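Local coordinates for CrtC domain-containing protein (Fusarium vanettenii 77-13-4, PDB 7A0Q), which is a kievitone hydratase, a lyase of the lipocalin-like CrtC family that probably adds water to the phytoalexin kievitone, at residues 69-74 / 192-197; 89-94 / 98-103. All coordinates share one frame; numbering follows the deposited sequence.

Interaction 1. Residues 69-74 / 192-197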
loop_
_atom_site.group_PDB
_atom_site.type_symbol
_atom_site.label_atom_id
_atom_site.label_comp_id
_atom_site.label_asym_id
_atom_site.label_seq_id
_atom_site.Cartn_x
_atom_site.Cartn_y
_atom_site.Cartn_z
ATOM N N ASN A 69 -16.524 1.830 -18.401
ATOM C CA ASN A 69 -17.775 1.081 -18.453
ATOM C C ASN A 69 -18.275 0.684 -17.065
ATOM O O ASN A 69 -19.018 -0.294 -16.932
ATOM C CB ASN A 69 -17.639 -0.138 -19.375
ATOM C CG ASN A 69 -16.642 -1.159 -18.872
ATOM O OD1 ASN A 69 -15.636 -0.814 -18.250
ATOM N ND2 ASN A 69 -16.907 -2.433 -19.159
ATOM N N ASN A 70 -17.869 1.428 -16.028
ATOM C CA ASN A 70 -18.467 1.420 -14.689
ATOM C C ASN A 70 -18.162 0.161 -13.880
ATOM O O ASN A 70 -18.906 -0.166 -12.947
ATOM C CB ASN A 70 -19.986 1.636 -14.749
ATOM C CG ASN A 70 -20.542 2.233 -13.473
ATOM O OD1 ASN A 70 -19.892 3.043 -12.812
ATOM N ND2 ASN A 70 -21.760 1.836 -13.121
ATOM N N GLU A 71 -17.081 -0.550 -14.190
ATOM C CA GLU A 71 -16.627 -1.656 -13.355
ATOM C C GLU A 71 -15.567 -1.161 -12.376
ATOM O O GLU A 71 -14.801 -0.247 -12.687
ATOM C CB GLU A 71 -16.035 -2.789 -14.192
ATOM C CG GLU A 71 -16.931 -3.319 -15.300
ATOM C CD GLU A 71 -16.232 -4.405 -16.093
ATOM O OE1 GLU A 71 -15.809 -5.407 -15.483
ATOM O OE2 GLU A 71 -16.093 -4.252 -17.323
ATOM N N GLN A 72 -15.511 -1.782 -11.204
ATOM C CA GLN A 72 -14.536 -1.385 -10.197
ATOM C C GLN A 72 -13.563 -2.515 -9.885
ATOM O O GLN A 72 -13.947 -3.686 -9.777
ATOM C CB GLN A 72 -15.224 -0.899 -8.926
ATOM C CG GLN A 72 -15.950 0.418 -9.159
ATOM C CD GLN A 72 -16.368 1.095 -7.885
ATOM O OE1 GLN A 72 -16.868 0.456 -6.961
ATOM N NE2 GLN A 72 -16.173 2.405 -7.828
ATOM N N TYR A 73 -12.293 -2.138 -9.731
ATOM C CA TYR A 73 -11.215 -3.078 -9.470
ATOM C C TYR A 73 -10.271 -2.457 -8.459
ATOM O O TYR A 73 -10.196 -1.235 -8.326
ATOM C CB TYR A 73 -10.425 -3.422 -10.740
ATOM C CG TYR A 73 -11.247 -4.119 -11.800
ATOM C CD1 TYR A 73 -12.014 -3.388 -12.695
ATOM C CD2 TYR A 73 -11.253 -5.510 -11.903
ATOM C CE1 TYR A 73 -12.774 -4.024 -13.666
ATOM C CE2 TYR A 73 -12.015 -6.154 -12.875
ATOM C CZ TYR A 73 -12.770 -5.400 -13.749
ATOM O OH TYR A 73 -13.529 -6.016 -14.726
ATOM N N VAL A 74 -9.542 -3.311 -7.749
ATOM C CA VAL A 74 -8.385 -2.886 -6.966
ATOM C C VAL A 74 -7.177 -3.601 -7.556
ATOM O O VAL A 74 -7.177 -4.833 -7.682
ATOM C CB VAL A 74 -8.554 -3.185 -5.468
ATOM C CG1 VAL A 74 -7.261 -2.892 -4.720
ATOM C CG2 VAL A 74 -9.697 -2.354 -4.889
ATOM N N GLU A 192 -10.317 -8.203 -22.782
ATOM C CA GLU A 192 -10.841 -6.867 -23.028
ATOM C C GLU A 192 -10.008 -5.843 -22.266
ATOM O O GLU A 192 -9.860 -5.939 -21.041
ATOM C CB GLU A 192 -12.312 -6.765 -22.629
ATOM C CG GLU A 192 -12.914 -5.396 -22.905
ATOM C CD GLU A 192 -14.423 -5.441 -23.079
ATOM O OE1 GLU A 192 -15.080 -4.383 -22.922
ATOM O OE2 GLU A 192 -14.946 -6.534 -23.385
ATOM N N LYS A 193 -9.470 -4.874 -23.000
ATOM C CA LYS A 193 -8.711 -3.771 -22.424
ATOM C C LYS A 193 -9.689 -2.693 -21.972
ATOM O O LYS A 193 -10.346 -2.056 -22.802
ATOM C CB LYS A 193 -7.726 -3.245 -23.463
ATOM C CG LYS A 193 -6.797 -2.142 -23.010
ATOM C CD LYS A 193 -5.584 -2.135 -23.933
ATOM C CE LYS A 193 -4.818 -0.844 -23.874
ATOM N NZ LYS A 193 -3.652 -0.882 -24.803
ATOM N N LEU A 194 -9.803 -2.495 -20.661
ATOM C CA LEU A 194 -10.709 -1.503 -20.097
ATOM C C LEU A 194 -9.946 -0.238 -19.739
ATOM O O LEU A 194 -8.852 -0.305 -19.174
ATOM C CB LEU A 194 -11.403 -2.036 -18.845
ATOM C CG LEU A 194 -12.128 -3.370 -18.953
ATOM C CD1 LEU A 194 -12.818 -3.665 -17.642
ATOM C CD2 LEU A 194 -13.130 -3.305 -20.087
ATOM N N ALA A 195 -10.541 0.910 -20.041
ATOM C CA ALA A 195 -9.935 2.207 -19.760
ATOM C C ALA A 195 -10.315 2.698 -18.369
ATOM O O ALA A 195 -11.474 2.609 -17.953
ATOM C CB ALA A 195 -10.366 3.246 -20.797
ATOM N N ILE A 196 -9.326 3.223 -17.654
ATOM C CA ILE A 196 -9.546 3.766 -16.319
ATOM C C ILE A 196 -10.220 5.127 -16.433
ATOM O O ILE A 196 -9.820 5.966 -17.248
ATOM C CB ILE A 196 -8.211 3.865 -15.566
ATOM C CG1 ILE A 196 -7.664 2.457 -15.306
ATOM C CG2 ILE A 196 -8.370 4.641 -14.250
ATOM C CD1 ILE A 196 -6.231 2.444 -14.732
ATOM N N ASP A 197 -11.247 5.357 -15.608
ATOM C CA ASP A 197 -11.897 6.661 -15.545
ATOM C C ASP A 197 -11.175 7.514 -14.508
ATOM O O ASP A 197 -11.343 7.274 -13.301
ATOM C CB ASP A 197 -13.372 6.514 -15.189
ATOM C CG ASP A 197 -14.114 7.845 -15.159
ATOM O OD1 ASP A 197 -13.473 8.911 -15.228
ATOM O OD2 ASP A 197 -15.358 7.815 -15.070
HETATM O O HOH W 1 -13.478 0.707 -20.208
#
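Leu194 and the side chains of Asn69, Glu71 and Tyr73 make up the direct contact between 69-74 and 192-197, with no hydrogen bond passing straight across. Earlier on strand 192-195, OE1 of Glu192 is 5.7 Å from OE2 of Glu71, and like charges at that spacing may repel weakly. Leu194 then turns its branch toward the other segment, CG lying anti to its own carbonyl carbon (chi1 -53°). Its CD1 methyl meets OE2 of Glu71 at 3.3 Å and, obliquely, the Tyr73 ring, with 4.0 Å to CE1, while CD2 packs against the amide of Asn69. A forked aliphatic residue suits this place because its two methyls spread over three neighbours. At Ala195 a water bridges the segments, accepting from Ala195 N at 2.9 Å and donating to Asn69 OD1, which also bonds to Thr67 OG1. Beside the Leu194 methyls the polar groups form a chain: Asn69 ND2 donates to the anti lone pair of Glu71 OE2 at 2.7 Å, in a bent bond (135°), and Tyr73 OH donates to Glu71 OE1 in a very short 2.5 Å bond. With a donor at each oxygen, the Glu71 carboxylate is probably fixed in rotation against the methyl, its negative charge partly offset.

Interaction 2. Residues 89-94 / 98-103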
loop_
_atom_site.group_PDB
_atom_site.type_symbol
_atom_site.label_atom_id
_atom_site.label_comp_id
_atom_site.label_asym_id
_atom_site.label_seq_id
_atom_site.Cartn_x
_atom_site.Cartn_y
_atom_site.Cartn_z
ATOM N N ARG A 89 5.521 -8.256 -7.865
ATOM C CA ARG A 89 4.282 -8.986 -7.657
ATOM C C ARG A 89 3.105 -8.047 -7.888
ATOM O O ARG A 89 3.224 -6.823 -7.759
ATOM C CB ARG A 89 4.233 -9.639 -6.256
ATOM C CG ARG A 89 4.385 -8.671 -5.093
ATOM C CD ARG A 89 4.549 -9.446 -3.792
ATOM N NE ARG A 89 4.619 -8.557 -2.637
ATOM C CZ ARG A 89 4.738 -8.979 -1.379
ATOM N NH1 ARG A 89 4.811 -10.285 -1.120
ATOM N NH2 ARG A 89 4.787 -8.101 -0.384
ATOM N N ALA A 90 1.978 -8.623 -8.289
ATOM C CA ALA A 90 0.835 -7.808 -8.684
ATOM C C ALA A 90 -0.430 -8.636 -8.565
ATOM O O ALA A 90 -0.393 -9.867 -8.648
ATOM C CB ALA A 90 0.983 -7.282 -10.120
ATOM N N SER A 91 -1.558 -7.940 -8.424
ATOM C CA SER A 91 -2.844 -8.622 -8.340
ATOM C C SER A 91 -3.945 -7.720 -8.874
ATOM O O SER A 91 -3.798 -6.496 -8.953
ATOM C CB SER A 91 -3.168 -9.053 -6.903
ATOM O OG SER A 91 -3.405 -7.935 -6.054
ATOM N N THR A 92 -5.058 -8.350 -9.252
ATOM C CA THR A 92 -6.275 -7.634 -9.606
ATOM C C THR A 92 -7.438 -8.261 -8.864
ATOM O O THR A 92 -7.482 -9.482 -8.688
ATOM C CB THR A 92 -6.560 -7.673 -11.112
ATOM O OG1 THR A 92 -6.852 -9.023 -11.488
ATOM C CG2 THR A 92 -5.359 -7.174 -11.906
ATOM N N LEU A 93 -8.368 -7.419 -8.417
ATOM C CA LEU A 93 -9.579 -7.863 -7.739
ATOM C C LEU A 93 -10.763 -7.179 -8.400
ATOM O O LEU A 93 -10.808 -5.948 -8.468
ATOM C CB LEU A 93 -9.540 -7.531 -6.241
ATOM C CG LEU A 93 -10.796 -7.883 -5.432
ATOM C CD1 LEU A 93 -10.989 -9.397 -5.352
ATOM C CD2 LEU A 93 -10.760 -7.254 -4.041
ATOM N N ASN A 94 -11.704 -7.978 -8.901
ATOM C CA ASN A 94 -12.961 -7.468 -9.435
ATOM C C ASN A 94 -13.944 -7.293 -8.281
ATOM O O ASN A 94 -14.318 -8.272 -7.628
ATOM C CB ASN A 94 -13.510 -8.434 -10.487
ATOM C CG ASN A 94 -14.801 -7.938 -11.138
ATOM O OD1 ASN A 94 -15.690 -7.420 -10.470
ATOM N ND2 ASN A 94 -14.910 -8.122 -12.449
ATOM N N ASN A 98 -15.701 -10.681 -7.195
ATOM C CA ASN A 98 -14.615 -11.168 -6.343
ATOM C C ASN A 98 -13.540 -11.925 -7.113
ATOM O O ASN A 98 -12.653 -12.519 -6.485
ATOM C CB ASN A 98 -15.112 -12.057 -5.193
ATOM C CG ASN A 98 -15.948 -11.295 -4.186
ATOM O OD1 ASN A 98 -15.858 -10.070 -4.078
ATOM N ND2 ASN A 98 -16.776 -12.019 -3.443
ATOM N N GLU A 99 -13.573 -11.920 -8.445
ATOM C CA GLU A 99 -12.539 -12.617 -9.199
ATOM C C GLU A 99 -11.179 -11.983 -8.935
ATOM O O GLU A 99 -11.019 -10.763 -9.039
ATOM C CB GLU A 99 -12.846 -12.599 -10.697
ATOM C CG GLU A 99 -11.852 -13.427 -11.514
ATOM C CD GLU A 99 -12.145 -13.424 -13.007
ATOM O OE1 GLU A 99 -11.250 -13.811 -13.787
ATOM O OE2 GLU A 99 -13.263 -13.031 -13.403
ATOM N N TYR A 100 -10.196 -12.821 -8.611
ATOM C CA TYR A 100 -8.903 -12.359 -8.122
ATOM C C TYR A 100 -7.789 -13.120 -8.822
ATOM O O TYR A 100 -7.858 -14.346 -8.950
ATOM C CB TYR A 100 -8.827 -12.550 -6.604
ATOM C CG TYR A 100 -7.478 -12.289 -5.961
ATOM C CD1 TYR A 100 -7.048 -10.993 -5.695
ATOM C CD2 TYR A 100 -6.652 -13.345 -5.576
ATOM C CE1 TYR A 100 -5.828 -10.755 -5.079
ATOM C CE2 TYR A 100 -5.424 -13.116 -4.959
ATOM C CZ TYR A 100 -5.015 -11.819 -4.719
ATOM O OH TYR A 100 -3.796 -11.581 -4.114
ATOM N N HIS A 101 -6.772 -12.392 -9.280
ATOM C CA HIS A 101 -5.599 -12.988 -9.903
ATOM C C HIS A 101 -4.352 -12.343 -9.326
ATOM O O HIS A 101 -4.345 -11.141 -9.048
ATOM C CB HIS A 101 -5.625 -12.807 -11.417
ATOM C CG HIS A 101 -6.789 -13.482 -12.071
ATOM N ND1 HIS A 101 -6.794 -14.827 -12.370
ATOM C CD2 HIS A 101 -8.001 -13.008 -12.442
ATOM C CE1 HIS A 101 -7.952 -15.149 -12.917
ATOM N NE2 HIS A 101 -8.703 -14.064 -12.971
ATOM N N GLN A 102 -3.300 -13.142 -9.155
ATOM C CA GLN A 102 -2.058 -12.644 -8.582
ATOM C C GLN A 102 -0.885 -13.449 -9.114
ATOM O O GLN A 102 -1.036 -14.592 -9.554
ATOM C CB GLN A 102 -2.069 -12.712 -7.049
ATOM C CG GLN A 102 -2.385 -14.092 -6.456
ATOM C CD GLN A 102 -1.202 -15.049 -6.449
ATOM O OE1 GLN A 102 -0.056 -14.648 -6.242
ATOM N NE2 GLN A 102 -1.481 -16.329 -6.683
ATOM N N TYR A 103 0.298 -12.848 -9.030
ATOM C CA TYR A 103 1.533 -13.579 -9.274
ATOM C C TYR A 103 2.686 -12.870 -8.584
ATOM O O TYR A 103 2.595 -11.690 -8.227
ATOM C CB TYR A 103 1.824 -13.726 -10.774
ATOM C CG TYR A 103 2.317 -12.453 -11.431
ATOM C CD1 TYR A 103 1.417 -11.496 -11.883
ATOM C CD2 TYR A 103 3.671 -12.211 -11.599
ATOM C CE1 TYR A 103 1.853 -10.338 -12.488
ATOM C CE2 TYR A 103 4.122 -11.049 -12.212
ATOM C CZ TYR A 103 3.204 -10.118 -12.651
ATOM O OH TYR A 103 3.633 -8.958 -13.257
HETATM O O HOH W 2 -3.425 -9.014 -3.497
HETATM O O HOH W 3 -9.384 -10.004 -11.115
#
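Thr92 and His101 form the central hydrogen-bonded pair of this antiparallel hairpin: Thr92 N donates to His101 O at 2.9 Å, and His101 N returns a bond to Thr92 O. Ala90 and Tyr103 repeat the exchange further along, and toward the turn Asn94 N reaches Glu99 O in a nearly straight bond (172°). Between these pairs, Ser91 faces Gln102 and Leu93 faces Tyr100 as non-hydrogen-bonded pairs. Tyr100, with CG anti to its backbone N (chi1 172°), runs along the first strand: its CB touches Leu93 CD1 at 4.0 Å, and CE1 lies 3.6 Å from Ser91 CB. A small serine leaves room for that ring, and a water in the ring plane joins Ser91 OG to Tyr100 OH. On the face of Thr92 and His101, a second water links Thr92 OG1 to Glu99 O, to which it donates. Alanine at position 90 lets the ring of Tyr103 lean in, with CE1 4.0 Å from Ala90 CB.

Further out, His101 NE2 donates to Glu99 OE1 at 2.7 Å, the carboxylate oxygen lying in the imidazole plane and also bonding His190. Tyr103 is positioned by a hydrogen bond to Ser140 and by stacking on His142, while Asn94 OD1 accepts from the backbone N of Glu96 and Thr97 and so braces the turn. Strands 86-94 and 100-107, joined by this short connection, make a classic beta hairpin, the up-and-down unit from which lipocalin-like folds are built, here within the CrtC N-terminal lipocalin domain.

Interaction 2 is nested within the chain loop that interaction 1 closes, and their centres lie 14 Å apart. Strands 72-81 and 86-94 are sequence neighbours paired antiparallel, so the two contacts share a sheet: Val74 O and Leu93 N approach to 2.9 Å, a probable hydrogen bond. Side chains meet there too, as Tyr73 OH packs 3.4 Å from Asn94 ND2, bringing the Leu194 cluster beside the turn end of the hairpin. Interaction 1 thus joins the loop before strand 72-81, and Tyr73 on it, to strand 192-195, while interaction 2 extends the sheet to strand 100-107. The Tyr103 side chain is about 11 Å from the bound magnesium ion, whose site includes Thr86, Ser109 and Ser119.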